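Local coordinates for protein glutathione synthetase-like effector 30 (Gpa-GSS30-apo) (Globodera pallida, PDB 5OET) that belongs to the glutathione synthetase family of ligases and probably serves this plant-parasitic nematode as an effector diverged from the housekeeping enzyme, at residues 57-61 and 62-66; 249-253 and 254-258; 340-343 and 344-347. One frame throughout, in Å; residues are numbered along the deposited sequence.

Contact 1: 57-61 and 62-66; sequences WALSN and GLVKF
The indole of Trp-57 receives Leu-63 at its edge, where CD1 lies near the ring plane, 4.1 Å from CZ3. One face of the same indole carries the amide of Asn-61, with ND2 3.3 Å above the plane and over the ring centre. That amide is held by a fairly straight bond from Asn-61 ND2 to Trp-57 O (2.9 Å), the acceptor lying close to the plane of the Asn-61 amide. With CG anti to the backbone N (chi1 -165°), Trp-57 turns its six-membered ring toward the Leu-63 tip. The CB atoms of Ala-58 and Leu-63 touch at 3.7 Å, and CD2 of Leu-59 meets CG1 of Val-64 at 3.8 Å, the two side chains running nearly perpendicular to each other.

Here a helix end is turned into a strand. Ala-58 O accepts from Leu-63 N (3.1 Å), a six-to-one bond, and from Asn-61 N, the donors coming from opposite faces of its plane. Between them Gly-62 takes a positive phi (77°), and Leu-63 then centres an inverse gamma turn. Thus helix 44-59 gives way to strand 64-67 through the turn at 60-63, and the strand pairs antiparallel with strand 83-90. Helix 196-210 packs on Trp-57 and Leu-63, and Phe-86 of strand 83-90 on Ala-58 and Leu-59. His-267 of the second subunit meets Trp-57 edge-to-face, placing the junction at the dimer interface.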
ATOM      1  N   TRP A  57       6.297  -1.500  -6.092  1.00 36.80           N
ATOM      2  CA  TRP A  57       6.207  -1.919  -4.691  1.00 37.31           C
ATOM      3  C   TRP A  57       5.678  -0.780  -3.797  1.00 38.14           C
ATOM      4  O   TRP A  57       4.856  -1.029  -2.903  1.00 39.92           O
ATOM      5  CB  TRP A  57       7.558  -2.397  -4.177  1.00 36.91           C
ATOM      6  CG  TRP A  57       7.486  -3.149  -2.911  1.00 36.21           C
ATOM      7  CD1 TRP A  57       7.469  -4.502  -2.765  1.00 36.96           C
ATOM      8  CD2 TRP A  57       7.447  -2.606  -1.601  1.00 35.80           C
ATOM      9  NE1 TRP A  57       7.389  -4.843  -1.442  1.00 36.70           N
ATOM     10  CE2 TRP A  57       7.385  -3.695  -0.701  1.00 36.21           C
ATOM     11  CE3 TRP A  57       7.449  -1.302  -1.091  1.00 35.34           C
ATOM     12  CZ2 TRP A  57       7.349  -3.521   0.668  1.00 36.20           C
ATOM     13  CZ3 TRP A  57       7.385  -1.126   0.262  1.00 35.10           C
ATOM     14  CH2 TRP A  57       7.336  -2.228   1.135  1.00 36.29           C
ATOM     15  N   ALA A  58       6.150   0.447  -4.032  1.00 37.64           N
ATOM     16  CA  ALA A  58       5.656   1.644  -3.343  1.00 37.33           C
ATOM     17  C   ALA A  58       4.160   1.868  -3.529  1.00 36.79           C
ATOM     18  O   ALA A  58       3.437   2.081  -2.560  1.00 38.01           O
ATOM     19  CB  ALA A  58       6.419   2.868  -3.836  1.00 39.14           C
ATOM     20  N   LEU A  59       3.696   1.781  -4.770  1.00 36.89           N
ATOM     21  CA  LEU A  59       2.266   1.874  -5.100  1.00 36.99           C
ATOM     22  C   LEU A  59       1.410   0.765  -4.483  1.00 37.34           C
ATOM     23  O   LEU A  59       0.200   0.931  -4.303  1.00 38.87           O
ATOM     24  CB  LEU A  59       2.066   1.883  -6.622  1.00 36.51           C
ATOM     25  CG  LEU A  59       2.653   3.089  -7.347  1.00 36.56           C
ATOM     26  CD1 LEU A  59       2.582   2.886  -8.857  1.00 37.18           C
ATOM     27  CD2 LEU A  59       1.950   4.366  -6.949  1.00 37.06           C
ATOM     28  N   SER A  60       2.033  -0.356  -4.163  1.00 38.09           N
ATOM     29  CA  SER A  60       1.365  -1.482  -3.519  1.00 38.75           C
ATOM     30  C   SER A  60       1.413  -1.467  -1.988  1.00 38.27           C
ATOM     31  O   SER A  60       0.823  -2.332  -1.342  1.00 39.63           O
ATOM     32  CB  SER A  60       1.972  -2.775  -4.061  1.00 39.26           C
ATOM     33  OG  SER A  60       1.829  -2.808  -5.486  1.00 40.74           O
ATOM     34  N   ASN A  61       2.101  -0.493  -1.396  1.00 38.15           N
ATOM     35  CA  ASN A  61       2.355  -0.510   0.047  1.00 37.63           C
ATOM     36  C   ASN A  61       2.287   0.850   0.717  1.00 38.68           C
ATOM     37  O   ASN A  61       2.948   1.076   1.721  1.00 39.07           O
ATOM     38  CB  ASN A  61       3.695  -1.159   0.274  1.00 37.27           C
ATOM     39  CG  ASN A  61       3.621  -2.625   0.059  1.00 37.56           C
ATOM     40  OD1 ASN A  61       3.030  -3.314   0.873  1.00 39.48           O
ATOM     41  ND2 ASN A  61       4.121  -3.106  -1.062  1.00 36.65           N
ATOM     42  N   GLY A  62       1.460   1.746   0.173  1.00 39.03           N
ATOM     43  CA  GLY A  62       1.151   2.996   0.834  1.00 39.07           C
ATOM     44  C   GLY A  62       2.187   4.109   0.790  1.00 38.98           C
ATOM     45  O   GLY A  62       2.014   5.136   1.460  1.00 36.61           O
ATOM     46  N   LEU A  63       3.227   3.941  -0.029  1.00 38.95           N
ATOM     47  CA  LEU A  63       4.244   4.983  -0.193  1.00 38.66           C
ATOM     48  C   LEU A  63       3.746   5.946  -1.245  1.00 37.74           C
ATOM     49  O   LEU A  63       4.290   6.039  -2.339  1.00 36.43           O
ATOM     50  CB  LEU A  63       5.595   4.379  -0.556  1.00 39.16           C
ATOM     51  CG  LEU A  63       6.236   3.591   0.596  1.00 40.51           C
ATOM     52  CD1 LEU A  63       7.519   2.936   0.097  1.00 41.43           C
ATOM     53  CD2 LEU A  63       6.475   4.472   1.815  1.00 40.53           C
ATOM     54  N   VAL A  64       2.695   6.664  -0.870  1.00 36.56           N
ATOM     55  CA  VAL A  64       1.918   7.467  -1.785  1.00 37.79           C
ATOM     56  C   VAL A  64       1.452   8.735  -1.083  1.00 37.94           C
ATOM     57  O   VAL A  64       1.484   8.810   0.160  1.00 38.25           O
ATOM     58  CB  VAL A  64       0.699   6.671  -2.378  1.00 38.77           C
ATOM     59  CG1 VAL A  64       1.168   5.639  -3.402  1.00 38.68           C
ATOM     60  CG2 VAL A  64      -0.135   5.976  -1.298  1.00 38.81           C
ATOM     61  N   LYS A  65       1.049   9.721  -1.877  1.00 38.82           N
ATOM     62  CA  LYS A  65       0.367  10.917  -1.373  1.00 40.54           C
ATOM     63  C   LYS A  65      -0.779  11.303  -2.310  1.00 40.39           C
ATOM     64  O   LYS A  65      -0.773  10.945  -3.492  1.00 38.36           O
ATOM     65  CB  LYS A  65       1.358  12.093  -1.276  1.00 43.43           C
ATOM     66  CG  LYS A  65       1.739  12.678  -2.637  1.00 46.74           C
ATOM     67  CD  LYS A  65       3.013  13.503  -2.698  1.00 49.00           C
ATOM     68  CE  LYS A  65       3.020  14.679  -1.743  1.00 51.03           C
ATOM     69  NZ  LYS A  65       3.920  15.751  -2.265  1.00 53.27           N
ATOM     70  N   PHE A  66      -1.724  12.091  -1.808  1.00 40.84           N
ATOM     71  CA  PHE A  66      -2.762  12.667  -2.670  1.00 42.31           C
ATOM     72  C   PHE A  66      -2.200  13.808  -3.541  1.00 44.33           C
ATOM     73  O   PHE A  66      -1.371  14.587  -3.084  1.00 42.32           O
ATOM     74  CB  PHE A  66      -3.940  13.151  -1.839  1.00 42.45           C
ATOM     75  CG  PHE A  66      -4.709  12.055  -1.152  1.00 41.61           C
ATOM     76  CD1 PHE A  66      -5.540  11.198  -1.896  1.00 41.80           C
ATOM     77  CD2 PHE A  66      -4.647  11.889   0.233  1.00 40.07           C
ATOM     78  CE1 PHE A  66      -6.268  10.181  -1.276  1.00 40.98           C
ATOM     79  CE2 PHE A  66      -5.378  10.874   0.857  1.00 40.01           C
ATOM     80  CZ  PHE A  66      -6.188  10.021   0.103  1.00 40.21           C
TER

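Contact 2: 249-253 and 254-258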
ATOM      1  N   PHE A 249      -8.069  13.034  15.262  1.00 41.26           N
ATOM      2  CA  PHE A 249      -7.056  13.332  14.256  1.00 40.42           C
ATOM      3  C   PHE A 249      -7.551  14.589  13.563  1.00 42.07           C
ATOM      4  O   PHE A 249      -8.601  14.567  12.865  1.00 43.44           O
ATOM      5  CB  PHE A 249      -6.874  12.179  13.270  1.00 39.42           C
ATOM      6  CG  PHE A 249      -6.101  11.026  13.834  1.00 38.33           C
ATOM      7  CD1 PHE A 249      -6.636  10.230  14.833  1.00 38.89           C
ATOM      8  CD2 PHE A 249      -4.840  10.740  13.388  1.00 38.50           C
ATOM      9  CE1 PHE A 249      -5.929   9.154  15.370  1.00 38.49           C
ATOM     10  CE2 PHE A 249      -4.126   9.651  13.916  1.00 38.97           C
ATOM     11  CZ  PHE A 249      -4.671   8.867  14.923  1.00 38.02           C
ATOM     12  N   LEU A 250      -6.816  15.680  13.787  1.00 42.00           N
ATOM     13  CA  LEU A 250      -7.148  16.979  13.239  1.00 43.78           C
ATOM     14  C   LEU A 250      -6.265  17.258  12.024  1.00 44.28           C
ATOM     15  O   LEU A 250      -5.046  17.326  12.146  1.00 42.35           O
ATOM     16  CB  LEU A 250      -6.933  18.027  14.322  1.00 45.04           C
ATOM     17  CG  LEU A 250      -7.709  19.334  14.272  1.00 46.32           C
ATOM     18  CD1 LEU A 250      -9.201  19.093  14.166  1.00 48.16           C
ATOM     19  CD2 LEU A 250      -7.398  20.119  15.528  1.00 47.08           C
ATOM     20  N   HIS A 251      -6.893  17.395  10.852  1.00 45.14           N
ATOM     21  CA  HIS A 251      -6.179  17.618   9.585  1.00 44.71           C
ATOM     22  C   HIS A 251      -6.549  18.964   8.994  1.00 46.34           C
ATOM     23  O   HIS A 251      -7.525  19.565   9.389  1.00 46.03           O
ATOM     24  CB  HIS A 251      -6.497  16.492   8.597  1.00 42.45           C
ATOM     25  CG  HIS A 251      -5.824  15.211   8.940  1.00 40.52           C
ATOM     26  ND1 HIS A 251      -4.641  14.841   8.361  1.00 40.74           N
ATOM     27  CD2 HIS A 251      -6.114  14.251   9.851  1.00 40.59           C
ATOM     28  CE1 HIS A 251      -4.241  13.692   8.873  1.00 39.92           C
ATOM     29  NE2 HIS A 251      -5.094  13.332   9.810  1.00 39.53           N
ATOM     30  N   GLY A 252      -5.727  19.431   8.058  1.00 48.64           N
ATOM     31  CA  GLY A 252      -5.971  20.664   7.333  1.00 50.48           C
ATOM     32  C   GLY A 252      -7.033  20.498   6.275  1.00 52.81           C
ATOM     33  O   GLY A 252      -7.734  21.448   5.975  1.00 57.11           O
ATOM     34  N   SER A 253      -7.134  19.308   5.688  1.00 52.91           N
ATOM     35  CA  SER A 253      -8.170  19.002   4.698  1.00 54.61           C
ATOM     36  C   SER A 253      -8.305  17.468   4.542  1.00 53.66           C
ATOM     37  O   SER A 253      -7.471  16.716   5.058  1.00 51.87           O
ATOM     38  CB  SER A 253      -7.849  19.664   3.340  1.00 56.35           C
ATOM     39  OG  SER A 253      -7.205  18.758   2.430  1.00 56.18           O
ATOM     40  N   PRO A 254      -9.356  16.997   3.830  1.00 52.91           N
ATOM     41  CA  PRO A 254      -9.519  15.547   3.612  1.00 52.58           C
ATOM     42  C   PRO A 254      -8.334  14.907   2.854  1.00 53.18           C
ATOM     43  O   PRO A 254      -7.940  13.775   3.151  1.00 53.77           O
ATOM     44  CB  PRO A 254     -10.794  15.459   2.767  1.00 52.56           C
ATOM     45  CG  PRO A 254     -11.474  16.774   2.931  1.00 53.50           C
ATOM     46  CD  PRO A 254     -10.391  17.775   3.129  1.00 53.12           C
ATOM     47  N   ASN A 255      -7.774  15.649   1.898  1.00 53.00           N
ATOM     48  CA  ASN A 255      -6.652  15.200   1.100  1.00 51.59           C
ATOM     49  C   ASN A 255      -5.319  15.810   1.544  1.00 49.45           C
ATOM     50  O   ASN A 255      -4.411  15.986   0.757  1.00 47.20           O
ATOM     51  CB  ASN A 255      -6.961  15.523  -0.365  1.00 54.89           C
ATOM     52  CG  ASN A 255      -8.219  14.795  -0.872  1.00 56.73           C
ATOM     53  OD1 ASN A 255      -8.333  13.550  -0.771  1.00 55.12           O
ATOM     54  ND2 ASN A 255      -9.164  15.560  -1.438  1.00 56.76           N
ATOM     55  N   SER A 256      -5.197  16.102   2.832  1.00 49.59           N
ATOM     56  CA  SER A 256      -3.954  16.619   3.407  1.00 49.16           C
ATOM     57  C   SER A 256      -2.789  15.696   3.153  1.00 47.41           C
ATOM     58  O   SER A 256      -2.955  14.474   3.044  1.00 47.41           O
ATOM     59  CB  SER A 256      -4.099  16.799   4.923  1.00 49.95           C
ATOM     60  OG  SER A 256      -2.852  16.714   5.596  1.00 49.78           O
ATOM     61  N   HIS A 257      -1.595  16.279   3.118  1.00 46.82           N
ATOM     62  CA  HIS A 257      -0.380  15.502   2.867  1.00 46.41           C
ATOM     63  C   HIS A 257      -0.014  14.576   4.042  1.00 44.61           C
ATOM     64  O   HIS A 257       0.823  13.686   3.906  1.00 44.27           O
ATOM     65  CB  HIS A 257       0.787  16.412   2.442  1.00 47.06           C
ATOM     66  CG  HIS A 257       1.562  16.991   3.573  1.00 48.15           C
ATOM     67  ND1 HIS A 257       1.287  18.237   4.097  1.00 50.04           N
ATOM     68  CD2 HIS A 257       2.619  16.504   4.272  1.00 49.00           C
ATOM     69  CE1 HIS A 257       2.124  18.484   5.091  1.00 51.61           C
ATOM     70  NE2 HIS A 257       2.948  17.451   5.212  1.00 51.29           N
ATOM     71  N   LEU A 258      -0.647  14.782   5.191  1.00 43.54           N
ATOM     72  CA  LEU A 258      -0.428  13.916   6.338  1.00 42.69           C
ATOM     73  C   LEU A 258      -1.458  12.815   6.465  1.00 39.60           C
ATOM     74  O   LEU A 258      -1.250  11.910   7.249  1.00 37.85           O
ATOM     75  CB  LEU A 258      -0.368  14.747   7.622  1.00 43.77           C
ATOM     76  CG  LEU A 258       0.831  15.689   7.680  1.00 44.81           C
ATOM     77  CD1 LEU A 258       0.792  16.537   8.940  1.00 46.63           C
ATOM     78  CD2 LEU A 258       2.122  14.905   7.632  1.00 44.47           C
TER
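Ser-253 reaches the two residues that follow Pro-254 through both of its oxygens. Ser-253 O accepts from Ser-256 N at 3.2 Å, closing a type I beta turn; the donor stands well above the carbonyl plane, 72° out of it. Ser-253 OG takes a weak bond from Asn-255 N, also 3.2 Å long. Beside the turn, the imidazole of His-251 presents its edge: Ser-256 OG lies in the ring plane, 3.8 Å from ND1, and Leu-258 O lies in that plane too, 3.8 Å from CE1. These are packing distances.

The turn follows the first strand of a beta-alpha-beta crossover, in which strand 246-251 leads through helix 259-270 to the parallel neighbour 279-283, as in Rossmann-like folds. At the approach to that helix Ser-256 makes a capping bond: its OG accepts from Leu-258 N at 3.0 Å with an angle of 166°. Placing OG anti to the backbone N (chi1 154°) brings it beside its own carbonyl carbon, where this N-H can reach it.

Further out, His-251 is held by a backbone bond to Ile-282 and packs on Arg-314 and Met-259. Pro-254 rests on Thr-283, and Leu-258 leans on Arg-314 and Ala-190.

Contact 3: 340-343 and 344-347; sequences PYIF and ALSH
The side chains of Phe-343 and His-347, four residues apart along the chain, run alongside each other in the same direction. Both have CG beside the backbone N (chi1 -77° for Phe-343 and -72° for His-347), and CE1 of the imidazole comes to the edge of the phenyl ring, 4.2 Å from CD2. His-347 also reaches back to the main chain: its ND1 donates to Phe-343 O at 2.8 Å, through a bent bond whose acceptor sits 31° out of the imidazole plane. Ser-346 OG is hydrogen-bonded to His-347 ND1 at 2.9 Å, and is further bonded to Ser-119.

Ile-342 CD1 meets Leu-345 CD2 at 4.3 Å; on a different side Ala-344 CB lies obliquely by the Tyr-341 ring. The backbone makes a single short turn of helix with mostly weak bonds: Ala-344 N gives a 2.8 Å bond to Tyr-341 O, whereas the bonds of Leu-345 N and Ser-346 N to Ile-342 O are weak.

Helix 342-345 packs against three other helices. Phe-343 packs on Phe-116 and Ser-119 of helix 98-119, Ile-342 and Leu-345 on helices 122-127 and 141-150, and His-347 NE2 bonds to Gln-165 of strand 160-173.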
ATOM      1  N   PRO A 340       1.366  20.276  23.230  1.00 46.70           N
ATOM      2  CA  PRO A 340       0.717  21.577  23.395  1.00 48.79           C
ATOM      3  C   PRO A 340       1.512  22.716  22.776  1.00 50.24           C
ATOM      4  O   PRO A 340       2.683  22.557  22.473  1.00 51.10           O
ATOM      5  CB  PRO A 340       0.579  21.733  24.920  1.00 48.68           C
ATOM      6  CG  PRO A 340       1.405  20.650  25.529  1.00 48.05           C
ATOM      7  CD  PRO A 340       1.561  19.571  24.506  1.00 46.90           C
ATOM      8  N   TYR A 341       0.876  23.862  22.612  1.00 54.04           N
ATOM      9  CA  TYR A 341       1.465  24.977  21.865  1.00 56.46           C
ATOM     10  C   TYR A 341       2.786  25.495  22.417  1.00 55.60           C
ATOM     11  O   TYR A 341       3.639  25.908  21.638  1.00 57.18           O
ATOM     12  CB  TYR A 341       0.467  26.133  21.672  1.00 60.96           C
ATOM     13  CG  TYR A 341      -0.080  26.167  20.279  1.00 65.06           C
ATOM     14  CD1 TYR A 341       0.687  26.677  19.242  1.00 67.95           C
ATOM     15  CD2 TYR A 341      -1.346  25.648  19.977  1.00 68.64           C
ATOM     16  CE1 TYR A 341       0.210  26.689  17.937  1.00 70.48           C
ATOM     17  CE2 TYR A 341      -1.844  25.667  18.676  1.00 71.47           C
ATOM     18  CZ  TYR A 341      -1.051  26.190  17.658  1.00 71.82           C
ATOM     19  OH  TYR A 341      -1.496  26.232  16.355  1.00 77.25           O
ATOM     20  N   ILE A 342       2.967  25.441  23.738  1.00 54.82           N
ATOM     21  CA  ILE A 342       4.234  25.838  24.391  1.00 53.87           C
ATOM     22  C   ILE A 342       5.481  25.238  23.730  1.00 53.11           C
ATOM     23  O   ILE A 342       6.544  25.873  23.710  1.00 54.26           O
ATOM     24  CB  ILE A 342       4.219  25.524  25.913  1.00 53.95           C
ATOM     25  CG1 ILE A 342       5.438  26.104  26.625  1.00 55.42           C
ATOM     26  CG2 ILE A 342       4.171  24.028  26.189  1.00 53.52           C
ATOM     27  CD1 ILE A 342       5.530  27.604  26.563  1.00 56.94           C
ATOM     28  N   PHE A 343       5.340  24.037  23.163  1.00 50.60           N
ATOM     29  CA  PHE A 343       6.465  23.354  22.524  1.00 48.87           C
ATOM     30  C   PHE A 343       6.890  24.012  21.229  1.00 48.93           C
ATOM     31  O   PHE A 343       8.062  23.908  20.857  1.00 50.70           O
ATOM     32  CB  PHE A 343       6.146  21.885  22.285  1.00 46.47           C
ATOM     33  CG  PHE A 343       6.252  21.049  23.514  1.00 45.13           C
ATOM     34  CD1 PHE A 343       5.297  21.131  24.495  1.00 45.47           C
ATOM     35  CD2 PHE A 343       7.310  20.203  23.697  1.00 44.47           C
ATOM     36  CE1 PHE A 343       5.380  20.361  25.637  1.00 45.33           C
ATOM     37  CE2 PHE A 343       7.401  19.429  24.830  1.00 44.94           C
ATOM     38  CZ  PHE A 343       6.437  19.512  25.810  1.00 45.20           C
ATOM     39  N   ALA A 344       5.963  24.688  20.552  1.00 47.77           N
ATOM     40  CA  ALA A 344       6.313  25.484  19.376  1.00 48.96           C
ATOM     41  C   ALA A 344       7.295  26.612  19.706  1.00 50.06           C
ATOM     42  O   ALA A 344       8.142  26.944  18.875  1.00 51.77           O
ATOM     43  CB  ALA A 344       5.067  26.063  18.727  1.00 49.87           C
ATOM     44  N   LEU A 345       7.171  27.192  20.902  1.00 49.56           N
ATOM     45  CA  LEU A 345       8.115  28.199  21.390  1.00 50.17           C
ATOM     46  C   LEU A 345       9.509  27.587  21.708  1.00 49.49           C
ATOM     47  O   LEU A 345      10.544  28.197  21.440  1.00 48.90           O
ATOM     48  CB  LEU A 345       7.522  28.914  22.619  1.00 50.89           C
ATOM     49  CG  LEU A 345       8.198  30.189  23.123  1.00 52.16           C
ATOM     50  CD1 LEU A 345       8.244  31.266  22.056  1.00 52.69           C
ATOM     51  CD2 LEU A 345       7.474  30.709  24.353  1.00 53.15           C
ATOM     52  N   SER A 346       9.537  26.374  22.252  1.00 48.23           N
ATOM     53  CA  SER A 346      10.814  25.716  22.557  1.00 47.68           C
ATOM     54  C   SER A 346      11.496  25.073  21.341  1.00 45.90           C
ATOM     55  O   SER A 346      12.575  24.504  21.485  1.00 46.00           O
ATOM     56  CB  SER A 346      10.639  24.669  23.673  1.00 47.86           C
ATOM     57  OG  SER A 346      10.138  23.439  23.180  1.00 48.73           O
ATOM     58  N   HIS A 347      10.886  25.137  20.162  1.00 43.68           N
ATOM     59  CA  HIS A 347      11.501  24.566  18.952  1.00 42.81           C
ATOM     60  C   HIS A 347      11.756  25.601  17.859  1.00 42.78           C
ATOM     61  O   HIS A 347      12.029  25.264  16.711  1.00 41.91           O
ATOM     62  CB  HIS A 347      10.638  23.418  18.430  1.00 41.59           C
ATOM     63  CG  HIS A 347      10.706  22.192  19.276  1.00 41.33           C
ATOM     64  ND1 HIS A 347      10.279  22.166  20.588  1.00 41.80           N
ATOM     65  CD2 HIS A 347      11.169  20.953  19.004  1.00 40.88           C
ATOM     66  CE1 HIS A 347      10.464  20.955  21.080  1.00 41.72           C
ATOM     67  NE2 HIS A 347      11.008  20.201  20.139  1.00 41.17           N
TER

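In the fold
Contact 1 is the most buried of the three and the one that meets the second subunit; contacts 2 and 3 are partly buried and touch no other chain. Contacts 1 and 2 adjoin, with Phe-66 CD1 3.8 Å from Asn-255 OD1, and both pack on helix 259-270. Contact 3 lies across the chain's centre from contact 1, their centres about 32 Å apart. The chemistry follows place: 57-66 turns from helix to strand with largely apolar packing, 249-258 turns from strand to helix through serine hydroxyls and backbone N-H groups, and 340-347 mixes apolar helix faces with a histidine-serine pair linked to neighbouring elements.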